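Local coordinates for apical membrane antigen 1-like protein, soluble form (Toxoplasma gondii, PDB 3ZLE) that may play a role in host cell invasion by this apicomplexan parasite, at residues P179-F187 and A278-W286. Residues are numbered along the deposited sequence; the frame is centred on the assembly and turned at random.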
ATOM      1  N   PRO A 179     -24.049   4.762 -17.214  1.00 38.62           N
ATOM      2  CA  PRO A 179     -25.153   5.522 -17.776  1.00 36.86           C
ATOM      3  C   PRO A 179     -24.718   6.937 -17.951  1.00 36.24           C
ATOM      4  O   PRO A 179     -23.798   7.378 -17.270  1.00 42.69           O
ATOM      5  CB  PRO A 179     -26.231   5.451 -16.677  1.00 42.02           C
ATOM      6  CG  PRO A 179     -25.809   4.371 -15.753  1.00 33.15           C
ATOM      7  CD  PRO A 179     -24.312   4.361 -15.822  1.00 34.26           C
ATOM      8  N   SER A 180     -25.412   7.679 -18.805  1.00 37.67           N
ATOM      9  CA  SER A 180     -25.033   9.052 -19.099  1.00 34.41           C
ATOM     10  C   SER A 180     -25.684   9.972 -18.100  1.00 38.61           C
ATOM     11  O   SER A 180     -26.615   9.573 -17.389  1.00 41.89           O
ATOM     12  CB  SER A 180     -25.485   9.427 -20.498  1.00 36.23           C
ATOM     13  OG  SER A 180     -26.884   9.170 -20.647  1.00 48.24           O
ATOM     14  N   GLY A 181     -25.221  11.214 -18.059  1.00 39.13           N
ATOM     15  CA  GLY A 181     -25.767  12.196 -17.142  1.00 37.55           C
ATOM     16  C   GLY A 181     -25.243  12.183 -15.691  1.00 41.16           C
ATOM     17  O   GLY A 181     -25.554  13.084 -14.908  1.00 47.00           O
ATOM     18  N   LEU A 182     -24.477  11.170 -15.314  1.00 36.12           N
ATOM     19  CA  LEU A 182     -23.914  11.138 -13.961  1.00 36.55           C
ATOM     20  C   LEU A 182     -22.780  12.150 -13.746  1.00 37.69           C
ATOM     21  O   LEU A 182     -21.930  12.362 -14.625  1.00 41.07           O
ATOM     22  CB  LEU A 182     -23.510   9.721 -13.549  1.00 33.19           C
ATOM     23  CG  LEU A 182     -24.677   8.750 -13.274  1.00 33.34           C
ATOM     24  CD1 LEU A 182     -24.193   7.313 -13.234  1.00 24.73           C
ATOM     25  CD2 LEU A 182     -25.435   9.071 -11.987  1.00 31.61           C
ATOM     26  N   THR A 183     -22.857  12.869 -12.631  1.00 37.12           N
ATOM     27  CA  THR A 183     -21.848  13.910 -12.298  1.00 42.31           C
ATOM     28  C   THR A 183     -20.430  13.332 -12.164  1.00 32.54           C
ATOM     29  O   THR A 183     -19.443  13.954 -12.574  1.00 34.93           O
ATOM     30  CB  THR A 183     -22.191  14.589 -10.968  1.00 40.81           C
ATOM     31  OG1 THR A 183     -23.461  15.223 -11.065  1.00 42.54           O
ATOM     32  CG2 THR A 183     -21.153  15.585 -10.570  1.00 39.56           C
ATOM     33  N   TRP A 184     -20.338  12.170 -11.546  1.00 36.92           N
ATOM     34  CA  TRP A 184     -19.032  11.543 -11.278  1.00 32.42           C
ATOM     35  C   TRP A 184     -18.831  10.301 -12.121  1.00 34.29           C
ATOM     36  O   TRP A 184     -19.669   9.417 -12.124  1.00 32.20           O
ATOM     37  CB  TRP A 184     -18.979  11.108  -9.815  1.00 34.23           C
ATOM     38  CG  TRP A 184     -18.701  12.217  -8.868  1.00 38.66           C
ATOM     39  CD1 TRP A 184     -19.625  12.969  -8.188  1.00 38.32           C
ATOM     40  CD2 TRP A 184     -17.417  12.585  -8.338  1.00 48.54           C
ATOM     41  NE1 TRP A 184     -18.986  13.841  -7.333  1.00 46.48           N
ATOM     42  CE2 TRP A 184     -17.632  13.630  -7.412  1.00 46.06           C
ATOM     43  CE3 TRP A 184     -16.103  12.169  -8.598  1.00 46.25           C
ATOM     44  CZ2 TRP A 184     -16.584  14.254  -6.732  1.00 48.21           C
ATOM     45  CZ3 TRP A 184     -15.053  12.794  -7.908  1.00 49.99           C
ATOM     46  CH2 TRP A 184     -15.308  13.827  -6.995  1.00 47.45           C
ATOM     47  N   ALA A 185     -17.648  10.154 -12.690  1.00 34.73           N
ATOM     48  CA  ALA A 185     -17.264   8.885 -13.264  1.00 25.15           C
ATOM     49  C   ALA A 185     -16.789   7.957 -12.156  1.00 28.07           C
ATOM     50  O   ALA A 185     -16.392   8.414 -11.074  1.00 28.75           O
ATOM     51  CB  ALA A 185     -16.168   9.083 -14.310  1.00 23.98           C
ATOM     52  N   CYS A 186     -16.784   6.654 -12.433  1.00 28.31           N
ATOM     53  CA  CYS A 186     -16.418   5.677 -11.418  1.00 32.20           C
ATOM     54  C   CYS A 186     -14.913   5.633 -11.309  1.00 30.83           C
ATOM     55  O   CYS A 186     -14.204   6.064 -12.215  1.00 33.00           O
ATOM     56  CB  CYS A 186     -16.914   4.272 -11.780  1.00 29.46           C
ATOM     57  SG  CYS A 186     -18.716   4.063 -11.938  1.00 41.27           S
ATOM     58  N   PHE A 187     -14.427   5.035 -10.240  1.00 28.50           N
ATOM     59  CA  PHE A 187     -13.018   4.941 -10.017  1.00 25.28           C
ATOM     60  C   PHE A 187     -12.699   3.961  -8.911  1.00 23.64           C
ATOM     61  O   PHE A 187     -13.495   3.749  -7.973  1.00 28.29           O
ATOM     62  CB  PHE A 187     -12.401   6.334  -9.756  1.00 26.41           C
ATOM     63  CG  PHE A 187     -12.984   7.054  -8.546  1.00 27.41           C
ATOM     64  CD1 PHE A 187     -12.511   6.775  -7.259  1.00 26.43           C
ATOM     65  CD2 PHE A 187     -13.915   8.098  -8.711  1.00 30.45           C
ATOM     66  CE1 PHE A 187     -13.009   7.459  -6.144  1.00 31.20           C
ATOM     67  CE2 PHE A 187     -14.416   8.800  -7.601  1.00 29.75           C
ATOM     68  CZ  PHE A 187     -13.934   8.500  -6.314  1.00 29.95           C
ATOM     69  N   ALA A 278     -28.861   9.252  -2.537  1.00 87.83           N
ATOM     70  CA  ALA A 278     -28.852  10.099  -3.720  1.00 90.64           C
ATOM     71  C   ALA A 278     -27.437  10.204  -4.300  1.00 81.84           C
ATOM     72  O   ALA A 278     -26.451   9.799  -3.666  1.00 59.05           O
ATOM     73  CB  ALA A 278     -29.422  11.483  -3.403  1.00 89.40           C
ATOM     74  N   GLN A 279     -27.357  10.693  -5.532  1.00 73.64           N
ATOM     75  CA  GLN A 279     -26.083  10.929  -6.196  1.00 74.55           C
ATOM     76  C   GLN A 279     -25.189  11.856  -5.366  1.00 72.69           C
ATOM     77  O   GLN A 279     -25.664  12.843  -4.795  1.00 68.76           O
ATOM     78  CB  GLN A 279     -26.339  11.547  -7.569  1.00 68.72           C
ATOM     79  CG  GLN A 279     -25.191  11.402  -8.553  1.00 70.63           C
ATOM     80  CD  GLN A 279     -25.282  12.402  -9.690  1.00 74.79           C
ATOM     81  OE1 GLN A 279     -24.301  13.058 -10.024  1.00 69.79           O
ATOM     82  NE2 GLN A 279     -26.482  12.561 -10.255  1.00 61.99           N
ATOM     83  N   LYS A 280     -23.897  11.540  -5.310  1.00 72.33           N
ATOM     84  CA  LYS A 280     -22.909  12.484  -4.794  1.00 69.21           C
ATOM     85  C   LYS A 280     -23.041  13.812  -5.547  1.00 60.29           C
ATOM     86  O   LYS A 280     -23.479  13.842  -6.693  1.00 57.57           O
ATOM     87  CB  LYS A 280     -21.484  11.922  -4.950  1.00 83.76           C
ATOM     88  CG  LYS A 280     -21.289  10.504  -4.422  1.00 80.18           C
ATOM     89  CD  LYS A 280     -19.997  10.379  -3.619  1.00 82.21           C
ATOM     90  CE  LYS A 280     -18.762  10.514  -4.503  1.00 76.63           C
ATOM     91  NZ  LYS A 280     -17.484  10.466  -3.731  1.00 69.16           N
ATOM     92  N   ASN A 281     -22.743  14.915  -4.872  1.00 51.19           N
ATOM     93  CA  ASN A 281     -22.674  16.208  -5.537  1.00 46.05           C
ATOM     94  C   ASN A 281     -21.302  16.405  -6.163  1.00 44.55           C
ATOM     95  O   ASN A 281     -20.362  15.665  -5.866  1.00 47.76           O
ATOM     96  CB  ASN A 281     -22.973  17.333  -4.541  1.00 51.93           C
ATOM     97  CG  ASN A 281     -24.409  17.299  -4.047  1.00 60.40           C
ATOM     98  OD1 ASN A 281     -25.338  17.573  -4.806  1.00 64.94           O
ATOM     99  ND2 ASN A 281     -24.602  16.840  -2.819  1.00 56.42           N
ATOM    100  N   TRP A 282     -21.181  17.396  -7.024  1.00 34.05           N
ATOM    101  CA  TRP A 282     -19.961  17.530  -7.817  1.00 41.10           C
ATOM    102  C   TRP A 282     -18.776  17.730  -6.920  1.00 47.90           C
ATOM    103  O   TRP A 282     -17.634  17.654  -7.364  1.00 48.48           O
ATOM    104  CB  TRP A 282     -20.051  18.712  -8.776  1.00 39.53           C
ATOM    105  CG  TRP A 282     -20.083  20.039  -8.082  1.00 42.10           C
ATOM    106  CD1 TRP A 282     -21.176  20.651  -7.563  1.00 39.12           C
ATOM    107  CD2 TRP A 282     -18.974  20.933  -7.857  1.00 49.56           C
ATOM    108  NE1 TRP A 282     -20.825  21.862  -7.000  1.00 47.07           N
ATOM    109  CE2 TRP A 282     -19.486  22.070  -7.189  1.00 46.30           C
ATOM    110  CE3 TRP A 282     -17.594  20.848  -8.086  1.00 43.88           C
ATOM    111  CZ2 TRP A 282     -18.682  23.149  -6.820  1.00 42.99           C
ATOM    112  CZ3 TRP A 282     -16.788  21.919  -7.709  1.00 40.96           C
ATOM    113  CH2 TRP A 282     -17.340  23.055  -7.077  1.00 51.01           C
ATOM    114  N   ASN A 283     -19.042  18.071  -5.668  1.00 44.81           N
ATOM    115  CA  ASN A 283     -17.972  18.527  -4.813  1.00 42.19           C
ATOM    116  C   ASN A 283     -17.902  17.799  -3.500  1.00 40.77           C
ATOM    117  O   ASN A 283     -17.309  18.282  -2.557  1.00 45.14           O
ATOM    118  CB  ASN A 283     -18.026  20.034  -4.613  1.00 41.57           C
ATOM    119  CG  ASN A 283     -19.312  20.496  -3.929  1.00 49.28           C
ATOM    120  OD1 ASN A 283     -20.231  19.714  -3.699  1.00 46.71           O
ATOM    121  ND2 ASN A 283     -19.376  21.777  -3.618  1.00 44.70           N
ATOM    122  N   ASP A 284     -18.422  16.585  -3.486  1.00 38.63           N
ATOM    123  CA  ASP A 284     -18.253  15.697  -2.365  1.00 40.60           C
ATOM    124  C   ASP A 284     -16.880  15.012  -2.400  1.00 40.38           C
ATOM    125  O   ASP A 284     -16.775  13.818  -2.637  1.00 37.74           O
ATOM    126  CB  ASP A 284     -19.391  14.665  -2.354  1.00 52.48           C
ATOM    127  CG  ASP A 284     -20.740  15.291  -1.995  1.00 50.29           C
ATOM    128  OD1 ASP A 284     -20.749  16.420  -1.449  1.00 58.58           O
ATOM    129  OD2 ASP A 284     -21.779  14.630  -2.198  1.00 64.35           O
ATOM    130  N   PHE A 285     -15.840  15.789  -2.107  1.00 38.16           N
ATOM    131  CA  PHE A 285     -14.476  15.323  -2.199  1.00 34.55           C
ATOM    132  C   PHE A 285     -14.111  14.352  -1.097  1.00 32.38           C
ATOM    133  O   PHE A 285     -13.129  13.663  -1.209  1.00 34.79           O
ATOM    134  CB  PHE A 285     -13.500  16.504  -2.218  1.00 29.75           C
ATOM    135  CG  PHE A 285     -13.601  17.367  -3.456  1.00 28.37           C
ATOM    136  CD1 PHE A 285     -14.459  17.024  -4.500  1.00 28.65           C
ATOM    137  CD2 PHE A 285     -12.895  18.554  -3.542  1.00 25.61           C
ATOM    138  CE1 PHE A 285     -14.603  17.852  -5.597  1.00 29.20           C
ATOM    139  CE2 PHE A 285     -12.992  19.357  -4.668  1.00 31.19           C
ATOM    140  CZ  PHE A 285     -13.852  19.008  -5.700  1.00 30.55           C
ATOM    141  N   TRP A 286     -14.829  14.401   0.032  1.00 37.90           N
ATOM    142  CA  TRP A 286     -14.480  13.565   1.182  1.00 27.93           C
ATOM    143  C   TRP A 286     -15.658  12.674   1.584  1.00 33.17           C
ATOM    144  O   TRP A 286     -16.766  13.151   1.735  1.00 43.09           O
ATOM    145  CB  TRP A 286     -14.009  14.419   2.395  1.00 32.24           C
ATOM    146  CG  TRP A 286     -13.038  15.607   2.098  1.00 26.13           C
ATOM    147  CD1 TRP A 286     -12.205  15.739   1.036  1.00 31.10           C
ATOM    148  CD2 TRP A 286     -12.787  16.753   2.947  1.00 28.66           C
ATOM    149  NE1 TRP A 286     -11.484  16.926   1.124  1.00 25.70           N
ATOM    150  CE2 TRP A 286     -11.876  17.594   2.254  1.00 27.25           C
ATOM    151  CE3 TRP A 286     -13.364  17.222   4.136  1.00 29.12           C
ATOM    152  CZ2 TRP A 286     -11.470  18.831   2.749  1.00 30.37           C
ATOM    153  CZ3 TRP A 286     -12.942  18.458   4.651  1.00 31.39           C
ATOM    154  CH2 TRP A 286     -11.986  19.244   3.955  1.00 33.38           C
TER
HETATM  155  O   HOH W   1     -22.233  10.565 -10.006  1.00 40.58           O
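The indole of Trp-184 lies against the chain from Asn-281 to Phe-285 and forms the tight half of this contact. Its NE1 gives a nearly straight hydrogen bond (174°) to Asn-281 O, 2.7 Å away and in the plane of the ring. That oxygen also accepts from Asp-284 N on the other face of its carbonyl plane, closing a type I turn; aspartate suits the turn's end because its OD2 takes the N-H of Asn-281. Tryptophan suits its place because one flat group supplies both a donor and a broad apolar surface. At the benzo edge, Trp-184 CZ2 comes 4.1 Å from Phe-285 CD1, the two side chains crossing at about a right angle. Thr-183 carries a methyl and a hydroxyl on one carbon: CG2 rests 3.6 Å from Trp-282 CA, while OG1, hydrogen-bonded to Lys-82, turns toward Gln-279.

The Gln-279 and Lys-280 side is looser, both residues being poorly ordered. Lys-280, bent at chi2 (-136°), brings CE over one indole face in a cation-pi contact, its end less surely placed. Glutamine offers a long polar chain at a partly exposed edge, leaning on Leu-182; a water on Trp-184 N probably also reaches its OE1. The Cys-173 to Cys-186 disulfide closes a ring within the first loop. Two long loops of the AMA1 ectodomain thus join through an indole N-H on the first carbonyl of a type I beta turn, Asn-281 to Asp-284.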